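Local coordinates for protein SnoN,Epimerase SnoN (Streptomyces nogalater, PDB 5EP9) that acts as a non-heme iron epimerase of nogalamycin biosynthesis and probably depends on 2-oxoglutarate, at residues W76-M84 with K133-P141; Y40-V51 with V209-H220. All blocks are in the same frame, centred on the assembly; numbering follows the deposited sequence.

Interaction 1 (W76-M84 with K133-P141). With AKG (2-oxoglutaric acid), chain E.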
loop_
_atom_site.group_PDB
_atom_site.type_symbol
_atom_site.label_atom_id
_atom_site.label_comp_id
_atom_site.label_asym_id
_atom_site.label_seq_id
_atom_site.Cartn_x
_atom_site.Cartn_y
_atom_site.Cartn_z
ATOM N N TRP A 76 -1.549 -7.409 -13.483
ATOM C CA TRP A 76 -1.857 -6.035 -13.852
ATOM C C TRP A 76 -1.064 -5.659 -15.122
ATOM O O TRP A 76 0.144 -5.419 -15.118
ATOM C CB TRP A 76 -1.526 -5.059 -12.719
ATOM C CG TRP A 76 -1.882 -3.556 -12.967
ATOM C CD1 TRP A 76 -2.515 -3.017 -14.051
ATOM C CD2 TRP A 76 -1.618 -2.449 -12.072
ATOM N NE1 TRP A 76 -2.648 -1.648 -13.885
ATOM C CE2 TRP A 76 -2.108 -1.279 -12.677
ATOM C CE3 TRP A 76 -1.048 -2.355 -10.806
ATOM C CZ2 TRP A 76 -2.003 -0.002 -12.065
ATOM C CZ3 TRP A 76 -0.944 -1.084 -10.158
ATOM C CH2 TRP A 76 -1.416 0.073 -10.794
ATOM N N GLY A 77 -1.782 -5.730 -16.218
ATOM C CA GLY A 77 -1.246 -5.549 -17.545
ATOM C C GLY A 77 -1.845 -4.242 -18.045
ATOM O O GLY A 77 -2.756 -3.690 -17.479
ATOM N N SER A 78 -1.235 -3.734 -19.083
ATOM C CA SER A 78 -1.735 -2.553 -19.858
ATOM C C SER A 78 -1.363 -2.854 -21.291
ATOM O O SER A 78 -0.818 -3.922 -21.591
ATOM C CB SER A 78 -1.174 -1.197 -19.331
ATOM O OG SER A 78 0.266 -1.091 -19.432
ATOM N N GLY A 79 -1.688 -1.941 -22.176
ATOM C CA GLY A 79 -1.248 -2.041 -23.614
ATOM C C GLY A 79 0.266 -2.014 -23.694
ATOM O O GLY A 79 0.869 -2.825 -24.396
ATOM N N ALA A 80 0.847 -1.124 -22.876
ATOM C CA ALA A 80 2.325 -0.966 -22.694
ATOM C C ALA A 80 3.055 -2.272 -22.309
ATOM O O ALA A 80 4.226 -2.487 -22.722
ATOM C CB ALA A 80 2.672 0.133 -21.665
ATOM N N GLY A 81 2.368 -3.132 -21.535
ATOM C CA GLY A 81 2.921 -4.443 -21.097
ATOM C C GLY A 81 2.571 -4.731 -19.652
ATOM O O GLY A 81 1.616 -4.209 -19.128
ATOM N N THR A 82 3.424 -5.492 -18.993
ATOM C CA THR A 82 3.169 -5.890 -17.637
ATOM C C THR A 82 3.696 -4.916 -16.586
ATOM O O THR A 82 4.879 -4.804 -16.293
ATOM C CB THR A 82 3.684 -7.291 -17.325
ATOM O OG1 THR A 82 3.130 -8.206 -18.291
ATOM C CG2 THR A 82 3.321 -7.713 -15.882
ATOM N N VAL A 83 2.714 -4.382 -15.899
ATOM C CA VAL A 83 2.915 -3.447 -14.820
ATOM C C VAL A 83 3.417 -4.216 -13.627
ATOM O O VAL A 83 4.381 -3.821 -12.981
ATOM C CB VAL A 83 1.616 -2.673 -14.485
ATOM C CG1 VAL A 83 1.881 -1.727 -13.368
ATOM C CG2 VAL A 83 1.061 -1.873 -15.699
ATOM N N MET A 84 2.722 -5.292 -13.320
ATOM C CA MET A 84 3.085 -6.153 -12.203
ATOM C C MET A 84 2.265 -7.441 -12.144
ATOM O O MET A 84 1.211 -7.540 -12.743
ATOM C CB MET A 84 2.921 -5.472 -10.836
ATOM C CG MET A 84 1.493 -5.060 -10.525
ATOM S SD MET A 84 1.516 -4.389 -8.823
ATOM C CE MET A 84 2.390 -2.835 -9.054
ATOM N N LYS A 133 10.075 -12.570 -23.332
ATOM C CA LYS A 133 9.063 -11.911 -24.188
ATOM C C LYS A 133 8.050 -11.055 -23.426
ATOM O O LYS A 133 7.092 -10.544 -24.030
ATOM C CB LYS A 133 8.277 -12.915 -25.093
ATOM C CG LYS A 133 7.870 -12.282 -26.429
ATOM C CD LYS A 133 7.621 -13.277 -27.545
ATOM C CE LYS A 133 8.879 -13.297 -28.366
ATOM N NZ LYS A 133 8.691 -14.099 -29.578
ATOM N N ASP A 134 8.303 -10.826 -22.146
ATOM C CA ASP A 134 7.438 -9.991 -21.326
ATOM C C ASP A 134 8.249 -9.099 -20.400
ATOM O O ASP A 134 8.541 -9.406 -19.266
ATOM C CB ASP A 134 6.458 -10.871 -20.546
ATOM C CG ASP A 134 5.455 -10.039 -19.730
ATOM O OD1 ASP A 134 4.966 -9.022 -20.232
ATOM O OD2 ASP A 134 5.199 -10.349 -18.559
ATOM N N ALA A 135 8.547 -7.929 -20.887
ATOM C CA ALA A 135 9.294 -6.935 -20.122
ATOM C C ALA A 135 8.374 -6.225 -19.139
ATOM O O ALA A 135 7.251 -5.897 -19.418
ATOM C CB ALA A 135 9.990 -5.894 -21.053
ATOM N N SER A 136 8.924 -6.007 -17.975
ATOM C CA SER A 136 8.401 -5.109 -16.975
ATOM C C SER A 136 8.226 -3.689 -17.576
ATOM O O SER A 136 9.117 -3.189 -18.202
ATOM C CB SER A 136 9.434 -5.043 -15.824
ATOM O OG SER A 136 9.020 -4.212 -14.800
ATOM N N VAL A 137 7.117 -3.044 -17.219
ATOM C CA VAL A 137 6.840 -1.651 -17.545
ATOM C C VAL A 137 6.596 -0.847 -16.265
ATOM O O VAL A 137 6.392 -1.442 -15.191
ATOM C CB VAL A 137 5.717 -1.494 -18.583
ATOM C CG1 VAL A 137 6.055 -2.339 -19.828
ATOM C CG2 VAL A 137 4.341 -1.834 -17.999
ATOM N N PRO A 138 6.601 0.501 -16.366
ATOM C CA PRO A 138 6.352 1.322 -15.168
ATOM C C PRO A 138 4.936 1.188 -14.611
ATOM O O PRO A 138 3.995 0.794 -15.319
ATOM C CB PRO A 138 6.572 2.784 -15.635
ATOM C CG PRO A 138 7.356 2.632 -16.901
ATOM C CD PRO A 138 6.911 1.331 -17.545
ATOM N N THR A 139 4.791 1.574 -13.392
ATOM C CA THR A 139 3.495 1.820 -12.828
ATOM C C THR A 139 3.157 3.315 -13.091
ATOM O O THR A 139 3.796 4.168 -12.524
ATOM C CB THR A 139 3.501 1.573 -11.304
ATOM O OG1 THR A 139 3.886 0.232 -11.052
ATOM C CG2 THR A 139 2.075 1.702 -10.787
ATOM N N ALA A 140 2.131 3.587 -13.911
ATOM C CA ALA A 140 1.712 4.926 -14.236
ATOM C C ALA A 140 1.223 5.751 -12.995
ATOM O O ALA A 140 0.723 5.203 -12.010
ATOM C CB ALA A 140 0.615 4.885 -15.293
ATOM N N PRO A 141 1.442 7.078 -13.011
ATOM C CA PRO A 141 1.060 7.942 -11.902
ATOM C C PRO A 141 -0.426 7.876 -11.567
ATOM O O PRO A 141 -1.252 7.824 -12.417
ATOM C CB PRO A 141 1.400 9.369 -12.414
ATOM C CG PRO A 141 2.333 9.178 -13.530
ATOM C CD PRO A 141 2.013 7.867 -14.162
HETATM C C1 AKG E . 0.589 1.502 -4.173
HETATM O O1 AKG E . -0.409 2.223 -3.911
HETATM O O2 AKG E . 1.191 0.847 -3.288
HETATM C C2 AKG E . 1.119 1.455 -5.556
HETATM O O5 AKG E . 0.546 2.117 -6.445
HETATM C C3 AKG E . 2.352 0.559 -5.815
HETATM C C4 AKG E . 2.992 0.670 -7.196
HETATM C C5 AKG E . 4.177 -0.232 -7.453
HETATM O O3 AKG E . 4.620 -0.936 -6.527
HETATM O O4 AKG E . 4.677 -0.296 -8.617
HETATM O O HOH W 1 6.618 -5.056 -14.107
#

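Interaction 2 (Y40-V51 with V209-H220). With AKG (2-oxoglutaric acid), chain E.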
loop_
_atom_site.group_PDB
_atom_site.type_symbol
_atom_site.label_atom_id
_atom_site.label_comp_id
_atom_site.label_asym_id
_atom_site.label_seq_id
_atom_site.Cartn_x
_atom_site.Cartn_y
_atom_site.Cartn_z
ATOM N N TYR A 40 5.369 13.269 6.987
ATOM C CA TYR A 40 4.174 12.595 6.368
ATOM C C TYR A 40 3.015 13.601 6.021
ATOM O O TYR A 40 2.439 13.595 4.953
ATOM C CB TYR A 40 3.657 11.471 7.223
ATOM C CG TYR A 40 2.433 10.808 6.660
ATOM C CD1 TYR A 40 2.537 9.973 5.568
ATOM C CD2 TYR A 40 1.183 10.982 7.214
ATOM C CE1 TYR A 40 1.404 9.342 5.045
ATOM C CE2 TYR A 40 0.016 10.367 6.670
ATOM C CZ TYR A 40 0.142 9.562 5.614
ATOM O OH TYR A 40 -0.914 8.952 5.032
ATOM N N ARG A 41 2.699 14.475 6.941
ATOM C CA ARG A 41 1.611 15.418 6.755
ATOM C C ARG A 41 1.926 16.447 5.646
ATOM O O ARG A 41 1.066 16.740 4.832
ATOM C CB ARG A 41 1.235 16.067 8.086
ATOM C CG ARG A 41 0.410 15.023 8.895
ATOM C CD ARG A 41 -0.301 15.561 10.126
ATOM N NE ARG A 41 0.533 16.566 10.783
ATOM C CZ ARG A 41 1.420 16.353 11.732
ATOM N NH1 ARG A 41 1.596 15.138 12.256
ATOM N NH2 ARG A 41 2.084 17.431 12.227
ATOM N N ARG A 42 3.137 16.968 5.652
ATOM C CA ARG A 42 3.627 17.971 4.662
ATOM C C ARG A 42 3.777 17.363 3.273
ATOM O O ARG A 42 3.263 17.854 2.320
ATOM C CB ARG A 42 4.966 18.480 5.107
ATOM C CG ARG A 42 5.518 19.659 4.291
ATOM C CD ARG A 42 6.703 20.386 4.969
ATOM N NE ARG A 42 7.390 19.552 6.005
ATOM C CZ ARG A 42 7.475 19.809 7.338
ATOM N NH1 ARG A 42 6.985 20.952 7.885
ATOM N NH2 ARG A 42 8.118 18.935 8.142
ATOM N N ASP A 43 4.328 16.202 3.208
ATOM C CA ASP A 43 4.639 15.600 1.910
ATOM C C ASP A 43 3.664 14.635 1.347
ATOM O O ASP A 43 3.619 14.410 0.127
ATOM C CB ASP A 43 6.012 14.880 1.946
ATOM C CG ASP A 43 7.206 15.815 2.173
ATOM O OD1 ASP A 43 7.065 17.017 2.067
ATOM O OD2 ASP A 43 8.310 15.281 2.410
ATOM N N GLY A 44 2.969 13.935 2.228
ATOM C CA GLY A 44 2.002 12.910 1.808
ATOM C C GLY A 44 2.593 11.527 1.701
ATOM O O GLY A 44 1.925 10.606 1.246
ATOM N N TYR A 45 3.872 11.421 2.046
ATOM C CA TYR A 45 4.549 10.150 2.146
ATOM C C TYR A 45 5.663 10.282 3.113
ATOM O O TYR A 45 6.133 11.369 3.377
ATOM C CB TYR A 45 5.092 9.676 0.771
ATOM C CG TYR A 45 6.337 10.406 0.369
ATOM C CD1 TYR A 45 6.261 11.680 -0.132
ATOM C CD2 TYR A 45 7.594 9.855 0.614
ATOM C CE1 TYR A 45 7.423 12.390 -0.469
ATOM C CE2 TYR A 45 8.745 10.528 0.256
ATOM C CZ TYR A 45 8.647 11.770 -0.265
ATOM O OH TYR A 45 9.765 12.458 -0.527
ATOM N N VAL A 46 6.176 9.145 3.550
ATOM C CA VAL A 46 7.427 9.142 4.308
ATOM C C VAL A 46 8.164 7.842 4.138
ATOM O O VAL A 46 7.519 6.745 3.988
ATOM C CB VAL A 46 7.111 9.528 5.766
ATOM C CG1 VAL A 46 6.625 8.361 6.610
ATOM C CG2 VAL A 46 8.264 10.194 6.399
ATOM N N HIS A 47 9.477 7.925 4.173
ATOM C CA HIS A 47 10.356 6.781 4.133
ATOM C C HIS A 47 10.755 6.439 5.561
ATOM O O HIS A 47 11.258 7.283 6.281
ATOM C CB HIS A 47 11.610 7.128 3.289
ATOM C CG HIS A 47 12.686 6.092 3.275
ATOM N ND1 HIS A 47 14.005 6.402 3.120
ATOM C CD2 HIS A 47 12.648 4.747 3.380
ATOM C CE1 HIS A 47 14.730 5.314 3.105
ATOM N NE2 HIS A 47 13.925 4.296 3.274
ATOM N N VAL A 48 10.650 5.164 5.908
ATOM C CA VAL A 48 11.117 4.659 7.223
ATOM C C VAL A 48 12.100 3.535 7.010
ATOM O O VAL A 48 11.696 2.444 6.644
ATOM C CB VAL A 48 9.966 4.123 8.155
ATOM C CG1 VAL A 48 10.498 3.729 9.530
ATOM C CG2 VAL A 48 8.907 5.181 8.353
ATOM N N PRO A 49 13.360 3.783 7.261
ATOM C CA PRO A 49 14.327 2.654 7.099
ATOM C C PRO A 49 14.264 1.558 8.192
ATOM O O PRO A 49 13.906 1.835 9.291
ATOM C CB PRO A 49 15.687 3.316 7.154
ATOM C CG PRO A 49 15.461 4.592 7.919
ATOM C CD PRO A 49 14.023 5.032 7.679
ATOM N N GLY A 50 14.533 0.319 7.800
ATOM C CA GLY A 50 14.772 -0.775 8.745
ATOM C C GLY A 50 13.550 -1.032 9.627
ATOM O O GLY A 50 13.636 -1.199 10.782
ATOM N N VAL A 51 12.384 -1.008 9.012
ATOM C CA VAL A 51 11.183 -1.297 9.765
ATOM C C VAL A 51 11.111 -2.831 10.106
ATOM O O VAL A 51 10.586 -3.204 11.132
ATOM C CB VAL A 51 9.980 -0.709 9.055
ATOM C CG1 VAL A 51 9.415 -1.624 7.997
ATOM C CG2 VAL A 51 8.934 -0.460 10.037
ATOM N N VAL A 209 12.344 7.536 -4.549
ATOM C CA VAL A 209 12.785 6.994 -3.260
ATOM C C VAL A 209 13.254 5.568 -3.354
ATOM O O VAL A 209 12.496 4.641 -3.085
ATOM C CB VAL A 209 11.641 7.058 -2.252
ATOM C CG1 VAL A 209 12.085 6.639 -0.825
ATOM C CG2 VAL A 209 11.129 8.497 -2.203
ATOM N N PRO A 210 14.510 5.392 -3.627
ATOM C CA PRO A 210 15.026 4.018 -3.516
ATOM C C PRO A 210 15.012 3.516 -2.059
ATOM O O PRO A 210 15.136 4.305 -1.125
ATOM C CB PRO A 210 16.415 4.107 -4.079
ATOM C CG PRO A 210 16.747 5.533 -4.034
ATOM C CD PRO A 210 15.546 6.337 -4.024
ATOM N N LEU A 211 14.882 2.213 -1.934
ATOM C CA LEU A 211 14.703 1.573 -0.604
ATOM C C LEU A 211 15.629 0.389 -0.486
ATOM O O LEU A 211 15.683 -0.422 -1.402
ATOM C CB LEU A 211 13.259 1.025 -0.474
ATOM C CG LEU A 211 12.147 2.013 -0.510
ATOM C CD1 LEU A 211 10.831 1.272 -0.355
ATOM C CD2 LEU A 211 12.307 3.014 0.628
ATOM N N ARG A 212 16.262 0.259 0.664
ATOM C CA ARG A 212 16.895 -1.021 1.023
ATOM C C ARG A 212 15.880 -2.068 1.505
ATOM O O ARG A 212 14.800 -1.719 2.006
ATOM C CB ARG A 212 17.938 -0.774 2.118
ATOM C CG ARG A 212 19.060 0.182 1.638
ATOM C CD ARG A 212 20.409 -0.275 2.009
ATOM N NE ARG A 212 20.770 -1.492 1.182
ATOM C CZ ARG A 212 22.025 -1.899 0.933
ATOM N NH1 ARG A 212 23.038 -1.182 1.424
ATOM N NH2 ARG A 212 22.271 -2.963 0.144
ATOM N N ALA A 213 16.256 -3.350 1.393
ATOM C CA ALA A 213 15.451 -4.421 1.961
ATOM C C ALA A 213 15.116 -4.079 3.390
ATOM O O ALA A 213 15.995 -3.718 4.167
ATOM C CB ALA A 213 16.212 -5.758 1.915
ATOM N N GLY A 214 13.835 -4.224 3.752
ATOM C CA GLY A 214 13.334 -4.007 5.126
ATOM C C GLY A 214 12.925 -2.595 5.428
ATOM O O GLY A 214 12.434 -2.315 6.513
ATOM N N ASP A 215 13.221 -1.687 4.510
ATOM C CA ASP A 215 12.662 -0.305 4.573
ATOM C C ASP A 215 11.244 -0.323 4.130
ATOM O O ASP A 215 10.788 -1.232 3.376
ATOM C CB ASP A 215 13.384 0.658 3.605
ATOM C CG ASP A 215 14.796 0.981 4.011
ATOM O OD1 ASP A 215 15.349 0.428 4.987
ATOM O OD2 ASP A 215 15.412 1.751 3.253
ATOM N N CYS A 216 10.496 0.689 4.553
ATOM C CA CYS A 216 9.189 0.919 3.920
ATOM C C CYS A 216 8.971 2.381 3.634
ATOM O O CYS A 216 9.690 3.290 4.133
ATOM C CB CYS A 216 8.036 0.361 4.771
ATOM S SG CYS A 216 7.634 1.311 6.214
ATOM N N THR A 217 7.952 2.587 2.833
ATOM C CA THR A 217 7.293 3.876 2.747
ATOM C C THR A 217 5.858 3.751 3.270
ATOM O O THR A 217 5.267 2.673 3.223
ATOM C CB THR A 217 7.282 4.440 1.352
ATOM O OG1 THR A 217 6.766 3.480 0.409
ATOM C CG2 THR A 217 8.685 4.826 0.918
ATOM N N PHE A 218 5.355 4.889 3.758
ATOM C CA PHE A 218 3.945 5.129 3.919
ATOM C C PHE A 218 3.531 6.230 2.991
ATOM O O PHE A 218 4.224 7.252 2.870
ATOM C CB PHE A 218 3.627 5.545 5.321
ATOM C CG PHE A 218 3.852 4.461 6.349
ATOM C CD1 PHE A 218 5.067 4.339 6.943
ATOM C CD2 PHE A 218 2.824 3.571 6.659
ATOM C CE1 PHE A 218 5.303 3.344 7.879
ATOM C CE2 PHE A 218 3.024 2.607 7.622
ATOM C CZ PHE A 218 4.269 2.487 8.251
ATOM N N HIS A 219 2.426 6.025 2.277
ATOM C CA HIS A 219 1.827 7.124 1.509
ATOM C C HIS A 219 0.327 7.248 1.687
ATOM O O HIS A 219 -0.453 6.271 1.670
ATOM C CB HIS A 219 2.260 7.094 0.036
ATOM C CG HIS A 219 1.673 6.008 -0.771
ATOM N ND1 HIS A 219 2.249 4.766 -0.864
ATOM C CD2 HIS A 219 0.601 5.987 -1.593
ATOM C CE1 HIS A 219 1.563 4.028 -1.724
ATOM N NE2 HIS A 219 0.554 4.738 -2.162
ATOM N N HIS A 220 -0.062 8.494 1.716
ATOM C CA HIS A 220 -1.476 8.921 1.774
ATOM C C HIS A 220 -2.228 8.561 0.496
ATOM O O HIS A 220 -1.714 8.548 -0.589
ATOM C CB HIS A 220 -1.497 10.453 2.029
ATOM C CG HIS A 220 -2.829 11.042 2.401
ATOM N ND1 HIS A 220 -3.842 11.281 1.483
ATOM C CD2 HIS A 220 -3.269 11.541 3.579
ATOM C CE1 HIS A 220 -4.868 11.820 2.097
ATOM N NE2 HIS A 220 -4.529 12.041 3.344
HETATM C C1 AKG E . 0.589 1.502 -4.173
HETATM O O1 AKG E . -0.409 2.223 -3.911
HETATM O O2 AKG E . 1.191 0.847 -3.288
HETATM C C2 AKG E . 1.119 1.455 -5.556
HETATM O O5 AKG E . 0.546 2.117 -6.445
HETATM C C3 AKG E . 2.352 0.559 -5.815
HETATM C C4 AKG E . 2.992 0.670 -7.196
HETATM C C5 AKG E . 4.177 -0.232 -7.453
HETATM O O3 AKG E . 4.620 -0.936 -6.527
HETATM O O4 AKG E . 4.677 -0.296 -8.617
#

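Interaction 1 (W76-M84 with K133-P141)
Val83 and Thr139 meet almost at right angles beside the bound 2-oxoglutarate. Val83 CG1 lies 3.6 Å from Thr139 OG1 and also covers the centre of one face of the Trp76 ring. Thr139 OG1 sits beside its own backbone N (chi1 -59°). From there Thr139 OG1 donates a hydrogen bond of 2.6 Å to O4 of 2-oxoglutarate. The other branch, Thr139 CG2, reaches Trp76 CH2 at 3.9 Å. The Met84 chain bends at its last torsion (chi3 71°), which brings Met84 CE to 3.4 Å from the same ligand oxygen, O4. Val83 and Met84 both face Trp76 in a classic beta bulge: Val83 N and Met84 N donate to Trp76 O. The bulge lies in the hairpin of strands 74-77 and 82-87, at the edge of the larger sheet of this cupin-clan fold. Both segments belong to the 14-202 part of the engineered fusion. Further along, Val137 N donates to Thr82 O at 3.0 Å, from above the carbonyl plane. Val137 CG2 packs on Val83 CG2 at 4.0 Å, and Val137 CG1 touches Ala80 O. A water bridges Thr82 O, Val83 O and Ser136 OG, and Ser136 OG is also bonded to Asn230 N. Toward the outer end of the contact, Thr82 OG1 donates to Asp134 OD1 at 2.8 Å, on the syn side of the carboxylate. Arg75 NE bonds to the same hydroxyl oxygen. Behind the first shell, Lys128 NZ joins Thr139 OG1 to the carbonyl oxygens of Val83 and Val137.

Interaction 2 (Y40-V51 with V209-H220)
Val48 and Phe218 pack together on the apolar face of the strand pair. Val48 CG2 comes to the edge of the Phe218 ring, near its plane, 4.1 Å from Phe218 CE1. Val46 CG1 approaches CB of the same residue. Cys216 SG touches both Val48 CB and Val51 CG1, 3.9 Å from the latter. Strands 45-48 and 216-220 run antiparallel. Val46 with Phe218 and Val48 with Cys216 are hydrogen-bonded pairs, each with two backbone bonds; Tyr45 with His219 and His47 with Thr217 are the non-hydrogen-bonded pairs. One more bond, His220 N to Gly44 O, extends the ladder to the helix end, where Tyr40 OH rests on His220 CB. On the other face, Val209 CG1 lies over the His47 ring and Val209 CG2 touches Tyr45 CE2. Leu211 CD2 slides past His47, 3.3 Å from His47 CD2. His47 CG is anti to its backbone N (chi1 174°), and the imidazole reaches along the strand to Asp215. His47 NE2 donates to Asp215 OD2 at 2.9 Å, in the ring plane but well above the carboxylate plane. Arg212 N meets that oxygen from the opposite face, within a type II turn. Gly50 N donates to Asp215 OD1 at 2.9 Å, fixing the carboxylate's rotation. On the same face as Tyr45, His219 NE2 makes a weak bond of 3.2 Å to O1 of 2-oxoglutarate; Asp144, an iron ligand, is its stronger partner. The contact crosses between two SnoN parts of an engineered fusion, from 14-202 to 203-305. Helix 104-114 covers Phe218 and Val51 through Leu109, strand 157-162 lies alongside 216-220, and strand 173-175 packs on Thr217 and Val209.

The two interactions reach opposite ends of one seven-stranded antiparallel sheet. Interaction 2 pairs edge strand 45-48 with its neighbour 216-220. Interaction 1 joins the hairpin of 74-77 and 82-87, at the other edge, to the start of strand 139-142 and the loop before it; that strand belongs to the smaller four-stranded sheet. Their centres are 24 Å apart, and the nearest atoms are about 9 Å apart. Along the chain, interaction 1 is nested inside the loop closed by interaction 2. Both touch 2-oxoglutarate, but at different carboxylates: Thr139 bonds the C5 end, whereas His219 lies by the C1 end, close to the iron. Contacts at the two edges of the sheet thus each contribute to the 2-oxoglutarate pocket.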